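Local atomic coordinates of COBE (Pseudomonas aeruginosa, PDB entry 2W6K), a protein that takes part in the biosynthesis of cobalamin (vitamin B12), as a member of the CbiG C-terminal family. Residues Arg28-Arg33 with Ala131-Ala136; Leu11-Ile16 with Ala47-Asp52; Leu86-Ala91 with Gly123-Asp128. All coordinates share one frame; numbering follows the deposited sequence.

Interaction 1 (Arg28-Arg33 with Ala131-Ala136); sequences RALLER and ASIALA
Helix-on-sheet packing is exemplified here by helix 24-37, whose Leu-30 and Leu-31 receive Ile-133 from strand 131-138. The isoleucine projects toward the helix and lodges its CD1 against the backbone between the two leucines, 3.4 Å from Leu-31 N. Its two branches divide the work. CG1, set anti to the carbonyl carbon (chi1 -61°), carries CD1 into the helix, whereas CG2 meets Leu-31 CD1 at 3.9 Å. Leu-31 CB adds a flank to this seat, 3.7 Å from Ile-133 CD1, and the two side chains cross almost perpendicularly. Leu-30, by contrast, slides past the isoleucine in the opposite direction. Its CD2 reaches beyond Ile-133 CG1 (3.9 Å) to rest on the start of the strand, 3.5 Å from Ala-131 O and 3.9 Å from Ala-131 CB. The grip between the segments is apolar, and their axes are inclined at -37° with a closest approach of 8.6 Å. Around this interface, Leu-27 covers Ala-131 and Thr-34 covers Ile-133 and Leu-135, extending the same helix surface along the strand. Aliphatic side chains of a helix laid along a strand in this way form the helix-sheet interface of an alpha/beta fold.

Interaction 2 (Leu11-Ile16 with Ala47-Asp52); sequences LLIAGI and ALASID
Ala-49 O is approached by two neighbouring groups of the adjacent strand: Ile-16 N donates a hydrogen bond of 2.9 Å to it, nearly along the C=O axis, and Gly-15 CA adds a C-H...O contact at 3.3 Å. The same pattern recurs one step back, with the roles of the strands exchanged. Ala-14 O accepts Ala-49 N at 2.9 Å, the donor tilted out of the carbonyl plane, while Leu-48 CA lies 3.3 Å from that oxygen. Ala-14 N completes the ladder with a longer but almost straight bond to Ala-47 O, 3.2 Å at 171°, lying in the carbonyl plane. Beyond the last backbone bond a side chain takes over: Ser-50 OG, turned anti to its own backbone N (chi1 -167°), donates to Ile-16 O at 2.7 Å and so ties the two strands together one residue further. The buried Ala-47 N has no partner.

The two faces of the pair have different surroundings. Ala-14 CB meets Leu-48 CD2 at 4.0 Å, and Ile-16 CD1 comes to this same methyl obliquely; Leu-31 of helix 24-37 and Leu-63 of helix 58-67 also pack on Leu-48. On the reverse face Ile-13 bridges two alanines, CD1 touching Ala-47 CB at 3.8 Å and CG2 leaning on Ala-49 CB, beneath helix 102-115. The strands run parallel, at 30° between segment axes, joined in the chain through helix 24-37. These are the two parallel strands of the beta-alpha-beta unit 12-18, 24-37, 47-51, with helices on both faces as in three-layer alpha/beta folds.

Interaction 3 (Leu86-Ala91 with Gly123-Asp128); sequences LLSPSA and GAKRSD. With SO4 (sulfate ion), chain C; SO4 (sulfate ion), chain B.
Lys-125 and Ser-88 bury the most surface, with Leu-87 next. The lysine starts with CG wedged between its backbone N and carbonyl carbon (chi1 74°), then runs extended to deliver NZ to the loop. NZ donates to Ser-88 O at 2.7 Å, approaching out of the carbonyl plane, and to O3 of the chain B sulfate at 2.9 Å, an ion probably also bound by Ser-101 OG, Val-102 N and Ala-103 N at the start of helix 102-115. The aliphatic part of the chain lies alongside Ser-88, CE resting 3.7 Å from Ser-88 CB. Ser-88 OG sits 3.5 Å from Ala-124 CB, and its polar partner is Glu-104, which also accepts from the backbone N of Leu-87 and of Lys-125, pinning both segments. Leu-87 lays CD1 against the peptide linking Gly-123 to Ala-124, 3.7 Å from Ala-124 N.

A water links Pro-89 O to the chain C sulfate, which is held by Ser-90 OG (to O2, 2.8 Å), Ala-91 N (to O4, 2.9 Å) and probably Val-92 N. Both sulfates probably come from the crystallisation liquor. Ser-90 caps helix 91-97 through Ala-93 N. Such N-H groups around an oxyanion characterise anion binding at helix N termini.

How the interactions relate
The three contacts illustrate how one mixed sheet can be buried at its centre and bear an anion-binding surface near its edge strand 119-127. Strand 131-138 joins them: Ala-134 O meets Gly-15 N at 2.8 Å, linking interaction 1 to interaction 2, while Ile-133 N meets Arg-126 O at 2.8 Å, linking it to interaction 3. Leu-31 CD1, 3.5 Å from Ala-14 CB, continues the helix packing onto the parallel pair. Interactions 2 and 3 do not touch; their centres are about 14 Å apart. Ser-132, bonded through OG to Ser-127 OG at 2.6 Å, faces away from the helix; its OG is 3.7 Å from Lys-125 CE, and its side chain about 4 Å from the chain B sulfate that Lys-125 binds.

Interaction 1 (Arg28-Arg33 with Ala131-Ala136)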
ATOM      1  N   ARG A  28       0.328   4.447 -12.147  1.00  9.55           N
ATOM      2  CA  ARG A  28       0.055   5.825 -11.706  1.00  9.72           C
ATOM      3  C   ARG A  28      -1.412   6.189 -11.925  1.00 10.53           C
ATOM      4  O   ARG A  28      -2.016   6.832 -11.069  1.00  9.69           O
ATOM      5  CB  ARG A  28       0.967   6.834 -12.423  1.00 10.30           C
ATOM      6  CG  ARG A  28       0.690   8.267 -11.963  1.00 11.98           C
ATOM      7  CD  ARG A  28       1.567   9.278 -12.670  1.00 11.65           C
ATOM      8  NE  ARG A  28       1.287   9.309 -14.103  1.00 14.60           N
ATOM      9  CZ  ARG A  28       2.158   9.723 -15.026  1.00 17.83           C
ATOM     10  NH1 ARG A  28       1.828   9.705 -16.311  1.00 21.42           N
ATOM     11  NH2 ARG A  28       3.355  10.172 -14.675  1.00 14.56           N
ATOM     12  N   ALA A  29      -1.965   5.789 -13.068  1.00  9.95           N
ATOM     13  CA  ALA A  29      -3.390   6.112 -13.381  1.00 11.14           C
ATOM     14  C   ALA A  29      -4.341   5.430 -12.392  1.00 10.75           C
ATOM     15  O   ALA A  29      -5.301   6.028 -11.909  1.00 12.21           O
ATOM     16  CB  ALA A  29      -3.749   5.744 -14.796  1.00 11.33           C
ATOM     17  N   LEU A  30      -4.041   4.189 -12.051  1.00  9.94           N
ATOM     18  CA  LEU A  30      -4.876   3.493 -11.109  1.00  9.70           C
ATOM     19  C   LEU A  30      -4.726   4.076  -9.698  1.00  8.96           C
ATOM     20  O   LEU A  30      -5.712   4.195  -8.962  1.00  8.41           O
ATOM     21  CB  LEU A  30      -4.580   2.013 -11.119  1.00  9.13           C
ATOM     22  CG  LEU A  30      -5.474   1.154 -10.215  1.00 12.01           C
ATOM     23  CD1 LEU A  30      -6.963   1.224 -10.586  1.00 14.90           C
ATOM     24  CD2 LEU A  30      -5.020  -0.286 -10.285  1.00 12.87           C
ATOM     25  N   LEU A  31      -3.496   4.433  -9.341  1.00  8.85           N
ATOM     26  CA  LEU A  31      -3.215   5.050  -8.056  1.00  8.56           C
ATOM     27  C   LEU A  31      -3.990   6.366  -7.938  1.00  8.82           C
ATOM     28  O   LEU A  31      -4.622   6.615  -6.909  1.00  8.61           O
ATOM     29  CB  LEU A  31      -1.707   5.310  -7.895  1.00  8.81           C
ATOM     30  CG  LEU A  31      -1.209   5.978  -6.599  1.00  8.70           C
ATOM     31  CD1 LEU A  31      -1.592   5.161  -5.350  1.00  9.46           C
ATOM     32  CD2 LEU A  31       0.279   6.148  -6.661  1.00  8.90           C
ATOM     33  N   GLU A  32      -3.929   7.185  -8.986  1.00 10.56           N
ATOM     34  CA  GLU A  32      -4.622   8.490  -8.992  1.00 11.93           C
ATOM     35  C   GLU A  32      -6.121   8.312  -8.810  1.00 12.26           C
ATOM     36  O   GLU A  32      -6.767   9.063  -8.045  1.00 12.62           O
ATOM     37  CB  GLU A  32      -4.348   9.200 -10.309  1.00 13.07           C
ATOM     38  CG  GLU A  32      -3.086   9.963 -10.322  1.00 18.82           C
ATOM     39  CD  GLU A  32      -3.024  10.883 -11.538  1.00 23.59           C
ATOM     40  OE1 GLU A  32      -2.876  12.113 -11.347  1.00 28.80           O
ATOM     41  OE2 GLU A  32      -3.161  10.375 -12.668  1.00 26.88           O
ATOM     42  N   ARG A  33      -6.685   7.328  -9.503  1.00 20.00           N
ATOM     43  CA  ARG A  33      -8.105   7.023  -9.381  1.00 20.00           C
ATOM     44  C   ARG A  33      -8.458   6.605  -7.956  1.00 20.00           C
ATOM     45  O   ARG A  33      -9.458   7.054  -7.397  1.00 13.63           O
ATOM     46  CB  ARG A  33      -8.502   5.921 -10.365  1.00 20.00           C
ATOM     47  CG  ARG A  33      -9.572   6.335 -11.362  1.00 20.00           C
ATOM     48  CD  ARG A  33      -8.984   7.169 -12.489  1.00 20.00           C
ATOM     49  NE  ARG A  33      -8.769   8.557 -12.089  1.00 20.00           N
ATOM     50  CZ  ARG A  33      -7.822   9.342 -12.593  1.00 20.00           C
ATOM     51  NH1 ARG A  33      -7.701  10.593 -12.169  1.00 20.00           N
ATOM     52  NH2 ARG A  33      -6.998   8.877 -13.522  1.00 20.00           N
ATOM     53  N   ALA A 131      -3.691  -4.728 -12.132  1.00 16.31           N
ATOM     54  CA  ALA A 131      -3.170  -4.267 -10.825  1.00 13.21           C
ATOM     55  C   ALA A 131      -4.252  -4.016  -9.780  1.00 11.77           C
ATOM     56  O   ALA A 131      -5.416  -3.804 -10.105  1.00 10.96           O
ATOM     57  CB  ALA A 131      -2.362  -3.000 -11.039  1.00 13.37           C
ATOM     58  N   SER A 132      -3.852  -3.986  -8.500  1.00 10.68           N
ATOM     59  CA  SER A 132      -4.761  -3.619  -7.432  1.00 10.47           C
ATOM     60  C   SER A 132      -4.019  -2.622  -6.547  1.00  8.60           C
ATOM     61  O   SER A 132      -2.821  -2.773  -6.342  1.00  9.27           O
ATOM     62  CB  SER A 132      -5.136  -4.814  -6.555  1.00 12.05           C
ATOM     63  OG  SER A 132      -6.217  -5.550  -7.139  1.00 16.43           O
ATOM     64  N   ILE A 133      -4.746  -1.636  -6.046  1.00  9.13           N
ATOM     65  CA  ILE A 133      -4.143  -0.651  -5.148  1.00  9.08           C
ATOM     66  C   ILE A 133      -5.010  -0.465  -3.897  1.00  8.69           C
ATOM     67  O   ILE A 133      -6.251  -0.401  -3.971  1.00  8.36           O
ATOM     68  CB  ILE A 133      -3.868   0.696  -5.875  1.00  9.27           C
ATOM     69  CG1 ILE A 133      -2.888   0.452  -7.046  1.00 11.69           C
ATOM     70  CG2 ILE A 133      -3.328   1.740  -4.888  1.00 10.02           C
ATOM     71  CD1 ILE A 133      -2.315   1.670  -7.717  1.00 12.39           C
ATOM     72  N   ALA A 134      -4.372  -0.433  -2.729  1.00  7.55           N
ATOM     73  CA  ALA A 134      -5.109  -0.144  -1.492  1.00  7.32           C
ATOM     74  C   ALA A 134      -4.429   0.986  -0.737  1.00  7.64           C
ATOM     75  O   ALA A 134      -3.232   1.191  -0.867  1.00  8.55           O
ATOM     76  CB  ALA A 134      -5.205  -1.372  -0.604  1.00  8.87           C
ATOM     77  N   LEU A 135      -5.192   1.655   0.095  1.00  8.69           N
ATOM     78  CA  LEU A 135      -4.656   2.793   0.867  1.00  8.54           C
ATOM     79  C   LEU A 135      -4.811   2.540   2.350  1.00 10.08           C
ATOM     80  O   LEU A 135      -5.851   2.077   2.798  1.00  9.65           O
ATOM     81  CB  LEU A 135      -5.371   4.103   0.478  1.00  8.96           C
ATOM     82  CG  LEU A 135      -5.391   4.477  -1.012  1.00  7.71           C
ATOM     83  CD1 LEU A 135      -6.281   5.727  -1.189  1.00 11.55           C
ATOM     84  CD2 LEU A 135      -3.969   4.733  -1.485  1.00 10.61           C
ATOM     85  N   ALA A 136      -3.769   2.845   3.114  1.00  9.76           N
ATOM     86  CA  ALA A 136      -3.849   2.709   4.563  1.00 11.55           C
ATOM     87  C   ALA A 136      -3.388   3.992   5.215  1.00 13.68           C
ATOM     88  O   ALA A 136      -2.493   4.682   4.720  1.00 12.67           O
ATOM     89  CB  ALA A 136      -3.009   1.515   5.068  1.00 11.01           C
TER

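Interaction 2 (Leu11-Ile16 with Ala47-Asp52)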
ATOM      1  N   LEU A  11       0.244   9.667   8.149  1.00 25.86           N
ATOM      2  CA  LEU A  11       0.804   8.976   7.011  1.00 22.45           C
ATOM      3  C   LEU A  11      -0.213   8.245   6.165  1.00 18.70           C
ATOM      4  O   LEU A  11      -1.210   7.720   6.660  1.00 18.18           O
ATOM      5  CB  LEU A  11       1.996   8.105   7.374  1.00 24.22           C
ATOM      6  CG  LEU A  11       2.031   6.964   8.345  1.00 26.74           C
ATOM      7  CD1 LEU A  11       1.729   5.671   7.629  1.00 27.54           C
ATOM      8  CD2 LEU A  11       3.437   6.950   8.895  1.00 29.77           C
ATOM      9  N   LEU A  12       0.062   8.236   4.872  1.00 14.86           N
ATOM     10  CA  LEU A  12      -0.833   7.623   3.917  1.00 11.31           C
ATOM     11  C   LEU A  12       0.034   6.745   3.029  1.00 11.25           C
ATOM     12  O   LEU A  12       0.988   7.234   2.390  1.00 10.19           O
ATOM     13  CB  LEU A  12      -1.483   8.709   3.086  1.00 11.46           C
ATOM     14  CG  LEU A  12      -2.398   8.183   1.972  1.00  9.54           C
ATOM     15  CD1 LEU A  12      -3.629   7.455   2.537  1.00 12.07           C
ATOM     16  CD2 LEU A  12      -2.788   9.371   1.085  1.00 11.77           C
ATOM     17  N   ILE A  13      -0.304   5.458   2.991  1.00  9.93           N
ATOM     18  CA  ILE A  13       0.487   4.473   2.268  1.00  9.31           C
ATOM     19  C   ILE A  13      -0.350   3.848   1.173  1.00  9.18           C
ATOM     20  O   ILE A  13      -1.497   3.502   1.422  1.00  9.17           O
ATOM     21  CB  ILE A  13       0.940   3.339   3.191  1.00  9.20           C
ATOM     22  CG1 ILE A  13       1.780   3.866   4.383  1.00 10.34           C
ATOM     23  CG2 ILE A  13       1.717   2.259   2.423  1.00  9.11           C
ATOM     24  CD1 ILE A  13       3.037   4.620   3.954  1.00 11.67           C
ATOM     25  N   ALA A  14       0.242   3.661   0.000  1.00  8.28           N
ATOM     26  CA  ALA A  14      -0.461   2.909  -1.064  1.00  7.81           C
ATOM     27  C   ALA A  14       0.211   1.563  -1.236  1.00  8.13           C
ATOM     28  O   ALA A  14       1.399   1.533  -1.526  1.00  8.31           O
ATOM     29  CB  ALA A  14      -0.420   3.663  -2.368  1.00  8.48           C
ATOM     30  N   GLY A  15      -0.551   0.466  -1.092  1.00  6.70           N
ATOM     31  CA  GLY A  15      -0.048  -0.878  -1.327  1.00  7.34           C
ATOM     32  C   GLY A  15      -0.428  -1.286  -2.737  1.00  6.84           C
ATOM     33  O   GLY A  15      -1.523  -0.940  -3.216  1.00  8.31           O
ATOM     34  N   ILE A  16       0.483  -1.961  -3.431  1.00  6.39           N
ATOM     35  CA  ILE A  16       0.255  -2.261  -4.855  1.00  7.71           C
ATOM     36  C   ILE A  16       0.631  -3.705  -5.142  1.00  9.13           C
ATOM     37  O   ILE A  16       1.692  -4.154  -4.727  1.00  8.63           O
ATOM     38  CB  ILE A  16       1.118  -1.337  -5.770  1.00  8.52           C
ATOM     39  CG1 ILE A  16       0.758   0.135  -5.532  1.00  7.52           C
ATOM     40  CG2 ILE A  16       0.932  -1.754  -7.287  1.00  8.68           C
ATOM     41  CD1 ILE A  16       1.538   1.189  -6.398  1.00 10.73           C
ATOM     42  N   ALA A  47       4.464   6.899   0.900  1.00 11.09           N
ATOM     43  CA  ALA A  47       5.296   5.801   0.388  1.00 10.47           C
ATOM     44  C   ALA A  47       4.438   4.801  -0.353  1.00  9.40           C
ATOM     45  O   ALA A  47       3.219   4.781  -0.171  1.00 11.18           O
ATOM     46  CB  ALA A  47       5.970   5.099   1.531  1.00 10.81           C
ATOM     47  N   LEU A  48       5.095   3.939  -1.128  1.00  8.30           N
ATOM     48  CA  LEU A  48       4.401   2.841  -1.781  1.00  7.36           C
ATOM     49  C   LEU A  48       4.892   1.557  -1.114  1.00  7.65           C
ATOM     50  O   LEU A  48       6.012   1.516  -0.580  1.00  7.18           O
ATOM     51  CB  LEU A  48       4.755   2.755  -3.259  1.00  8.73           C
ATOM     52  CG  LEU A  48       4.585   4.009  -4.128  1.00  8.62           C
ATOM     53  CD1 LEU A  48       5.188   3.702  -5.434  1.00 12.12           C
ATOM     54  CD2 LEU A  48       3.081   4.323  -4.253  1.00 11.23           C
ATOM     55  N   ALA A  49       4.054   0.522  -1.111  1.00  7.47           N
ATOM     56  CA  ALA A  49       4.444  -0.754  -0.496  1.00  7.29           C
ATOM     57  C   ALA A  49       4.037  -1.900  -1.385  1.00  8.02           C
ATOM     58  O   ALA A  49       2.999  -1.838  -2.015  1.00  8.31           O
ATOM     59  CB  ALA A  49       3.787  -0.931   0.872  1.00  8.98           C
ATOM     60  N   SER A  50       4.864  -2.947  -1.419  1.00  8.26           N
ATOM     61  CA  SER A  50       4.478  -4.174  -2.115  1.00  7.05           C
ATOM     62  C   SER A  50       5.189  -5.348  -1.481  1.00  7.59           C
ATOM     63  O   SER A  50       5.780  -5.234  -0.430  1.00  8.52           O
ATOM     64  CB  SER A  50       4.765  -4.092  -3.634  1.00  7.10           C
ATOM     65  OG  SER A  50       4.123  -5.150  -4.334  1.00  9.70           O
ATOM     66  N   ILE A  51       5.030  -6.500  -2.096  1.00  8.13           N
ATOM     67  CA  ILE A  51       5.671  -7.708  -1.568  1.00  9.67           C
ATOM     68  C   ILE A  51       7.053  -7.922  -2.175  1.00 10.59           C
ATOM     69  O   ILE A  51       7.295  -7.640  -3.349  1.00 11.32           O
ATOM     70  CB  ILE A  51       4.762  -8.939  -1.777  1.00  8.75           C
ATOM     71  CG1 ILE A  51       5.261 -10.126  -0.939  1.00 10.25           C
ATOM     72  CG2 ILE A  51       4.652  -9.300  -3.220  1.00  9.64           C
ATOM     73  CD1 ILE A  51       4.180 -11.237  -0.797  1.00 10.52           C
ATOM     74  N   ASP A  52       7.966  -8.449  -1.362  1.00 12.90           N
ATOM     75  CA  ASP A  52       9.290  -8.729  -1.821  1.00 15.41           C
ATOM     76  C   ASP A  52       9.250 -10.117  -2.394  1.00 17.72           C
ATOM     77  O   ASP A  52       8.412 -10.947  -2.003  1.00 17.38           O
ATOM     78  CB  ASP A  52      10.322  -8.651  -0.683  1.00 16.65           C
ATOM     79  CG  ASP A  52      11.706  -8.326  -1.196  1.00 18.87           C
ATOM     80  OD1 ASP A  52      11.881  -8.158  -2.431  1.00 20.00           O
ATOM     81  OD2 ASP A  52      12.621  -8.223  -0.375  1.00 21.20           O
TER

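Interaction 3 (Leu86-Ala91 with Gly123-Asp128)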
ATOM      1  N   LEU A  86      -7.629  -8.305   6.334  1.00 18.44           N
ATOM      2  CA  LEU A  86      -7.831  -8.001   4.920  1.00 16.77           C
ATOM      3  C   LEU A  86      -9.295  -7.924   4.528  1.00 17.15           C
ATOM      4  O   LEU A  86     -10.164  -8.579   5.127  1.00 17.94           O
ATOM      5  CB  LEU A  86      -7.097  -9.027   4.033  1.00 17.13           C
ATOM      6  CG  LEU A  86      -5.601  -9.112   4.361  1.00 14.52           C
ATOM      7  CD1 LEU A  86      -4.933 -10.092   3.400  1.00 18.87           C
ATOM      8  CD2 LEU A  86      -4.872  -7.768   4.349  1.00 17.23           C
ATOM      9  N   LEU A  87      -9.567  -7.141   3.494  1.00 16.83           N
ATOM     10  CA  LEU A  87     -10.943  -6.926   3.047  1.00 16.57           C
ATOM     11  C   LEU A  87     -11.278  -7.647   1.736  1.00 17.28           C
ATOM     12  O   LEU A  87     -12.455  -7.950   1.475  1.00 17.66           O
ATOM     13  CB  LEU A  87     -11.245  -5.415   2.915  1.00 16.75           C
ATOM     14  CG  LEU A  87     -11.043  -4.488   4.121  1.00 14.33           C
ATOM     15  CD1 LEU A  87     -11.429  -3.009   3.818  1.00 14.91           C
ATOM     16  CD2 LEU A  87     -11.783  -5.016   5.410  1.00 16.66           C
ATOM     17  N   SER A  88     -10.279  -7.891   0.889  1.00 16.47           N
ATOM     18  CA  SER A  88     -10.539  -8.328  -0.491  1.00 17.65           C
ATOM     19  C   SER A  88      -9.589  -9.444  -0.922  1.00 18.39           C
ATOM     20  O   SER A  88      -8.638  -9.200  -1.667  1.00 18.90           O
ATOM     21  CB  SER A  88     -10.393  -7.147  -1.463  1.00 16.54           C
ATOM     22  OG  SER A  88     -10.970  -5.963  -0.951  1.00 19.10           O
ATOM     23  N   PRO A  89      -9.838 -10.672  -0.451  1.00 19.79           N
ATOM     24  CA  PRO A  89      -9.005 -11.843  -0.776  1.00 20.10           C
ATOM     25  C   PRO A  89      -8.837 -12.060  -2.294  1.00 20.29           C
ATOM     26  O   PRO A  89      -9.787 -11.869  -3.066  1.00 20.73           O
ATOM     27  CB  PRO A  89      -9.777 -13.001  -0.150  1.00 20.57           C
ATOM     28  CG  PRO A  89     -11.187 -12.466   0.128  1.00 20.95           C
ATOM     29  CD  PRO A  89     -10.975 -11.022   0.427  1.00 20.92           C
ATOM     30  N   SER A  90      -7.635 -12.463  -2.694  1.00 19.95           N
ATOM     31  CA  SER A  90      -7.285 -12.671  -4.093  1.00 20.39           C
ATOM     32  C   SER A  90      -6.765 -14.096  -4.255  1.00 20.40           C
ATOM     33  O   SER A  90      -5.799 -14.494  -3.588  1.00 21.51           O
ATOM     34  CB  SER A  90      -6.193 -11.667  -4.513  1.00 20.73           C
ATOM     35  OG  SER A  90      -5.555 -12.023  -5.740  1.00 21.28           O
ATOM     36  N   ALA A  91      -7.390 -14.847  -5.161  1.00 20.79           N
ATOM     37  CA  ALA A  91      -6.958 -16.204  -5.478  1.00 20.43           C
ATOM     38  C   ALA A  91      -5.549 -16.248  -6.072  1.00 20.63           C
ATOM     39  O   ALA A  91      -4.744 -17.097  -5.686  1.00 20.70           O
ATOM     40  CB  ALA A  91      -7.961 -16.869  -6.425  1.00 20.23           C
ATOM     41  N   GLY A 123     -10.409   1.698   2.630  1.00 14.03           N
ATOM     42  CA  GLY A 123     -11.481   0.987   1.961  1.00 15.22           C
ATOM     43  C   GLY A 123     -10.922  -0.247   1.318  1.00 14.67           C
ATOM     44  O   GLY A 123      -9.704  -0.451   1.312  1.00 14.39           O
ATOM     45  N   ALA A 124     -11.795  -1.069   0.744  1.00 14.96           N
ATOM     46  CA  ALA A 124     -11.358  -2.179  -0.072  1.00 14.65           C
ATOM     47  C   ALA A 124     -10.460  -1.717  -1.235  1.00 14.36           C
ATOM     48  O   ALA A 124     -10.624  -0.616  -1.771  1.00 14.60           O
ATOM     49  CB  ALA A 124     -12.582  -2.910  -0.625  1.00 16.23           C
ATOM     50  N   LYS A 125      -9.535  -2.576  -1.641  1.00 12.76           N
ATOM     51  CA  LYS A 125      -8.624  -2.245  -2.749  1.00 12.22           C
ATOM     52  C   LYS A 125      -9.417  -1.971  -4.012  1.00 12.91           C
ATOM     53  O   LYS A 125     -10.519  -2.525  -4.202  1.00 13.52           O
ATOM     54  CB  LYS A 125      -7.681  -3.403  -2.993  1.00 11.29           C
ATOM     55  CG  LYS A 125      -8.363  -4.563  -3.680  1.00 12.25           C
ATOM     56  CD  LYS A 125      -7.538  -5.818  -3.605  1.00 15.40           C
ATOM     57  CE  LYS A 125      -8.220  -6.896  -4.398  1.00 15.30           C
ATOM     58  NZ  LYS A 125      -7.716  -8.239  -4.037  1.00 17.25           N
ATOM     59  N   ARG A 126      -8.864  -1.111  -4.864  1.00 12.67           N
ATOM     60  CA  ARG A 126      -9.401  -0.883  -6.217  1.00 14.27           C
ATOM     61  C   ARG A 126      -8.587  -1.727  -7.203  1.00 14.53           C
ATOM     62  O   ARG A 126      -7.342  -1.787  -7.142  1.00 12.75           O
ATOM     63  CB  ARG A 126      -9.375   0.603  -6.556  1.00 13.99           C
ATOM     64  CG  ARG A 126      -9.925   0.951  -7.954  1.00 16.34           C
ATOM     65  CD  ARG A 126      -9.988   2.469  -8.167  1.00 18.26           C
ATOM     66  NE  ARG A 126     -10.609   2.805  -9.450  0.80 24.12           N
ATOM     67  CZ  ARG A 126     -11.921   2.887  -9.675  0.80 27.58           C
ATOM     68  NH1 ARG A 126     -12.799   2.648  -8.707  0.80 27.63           N
ATOM     69  NH2 ARG A 126     -12.359   3.202 -10.896  0.80 27.86           N
ATOM     70  N   SER A 127      -9.285  -2.395  -8.114  1.00 15.30           N
ATOM     71  CA  SER A 127      -8.651  -3.379  -8.980  1.00 17.17           C
ATOM     72  C   SER A 127      -9.010  -3.161 -10.450  1.00 18.56           C
ATOM     73  O   SER A 127     -10.136  -2.737 -10.764  1.00 18.37           O
ATOM     74  CB  SER A 127      -9.132  -4.776  -8.577  1.00 17.43           C
ATOM     75  OG  SER A 127      -8.778  -5.053  -7.231  1.00 19.95           O
ATOM     76  N   ASP A 128      -8.035  -3.386 -11.327  1.00 19.39           N
ATOM     77  CA  ASP A 128      -8.341  -3.712 -12.730  1.00 20.65           C
ATOM     78  C   ASP A 128      -7.748  -5.069 -13.052  1.00 21.70           C
ATOM     79  O   ASP A 128      -7.415  -5.844 -12.156  1.00 23.06           O
ATOM     80  CB  ASP A 128      -7.970  -2.583 -13.700  1.00 21.60           C
ATOM     81  CG  ASP A 128      -6.489  -2.227 -13.679  1.00 19.00           C
ATOM     82  OD1 ASP A 128      -5.679  -3.123 -13.461  1.00 17.12           O
ATOM     83  OD2 ASP A 128      -6.161  -1.038 -13.900  1.00 21.94           O
TER
HETATM   84  S   SO4 C1141      -8.386 -12.687  -7.984  1.00 22.41           S
HETATM   85  O1  SO4 C1141      -9.339 -12.235  -8.993  1.00 24.91           O
HETATM   86  O2  SO4 C1141      -7.630 -11.522  -7.494  1.00 19.61           O
HETATM   87  O3  SO4 C1141      -7.468 -13.703  -8.449  1.00 21.58           O
HETATM   88  O4  SO4 C1141      -9.131 -13.264  -6.860  1.00 22.09           O
HETATM   89  S   SO4 B1140      -3.683  -8.096  -4.669  1.00 13.59           S
HETATM   90  O1  SO4 B1140      -4.150  -8.298  -6.078  1.00 19.44           O
HETATM   91  O2  SO4 B1140      -2.847  -9.221  -4.273  1.00 16.13           O
HETATM   92  O3  SO4 B1140      -4.858  -8.040  -3.823  1.00 17.46           O
HETATM   93  O4  SO4 B1140      -2.935  -6.874  -4.613  1.00 18.00           O
HETATM   94  O   HOH W   1      -8.987 -10.064  -5.172  0.60 19.76           O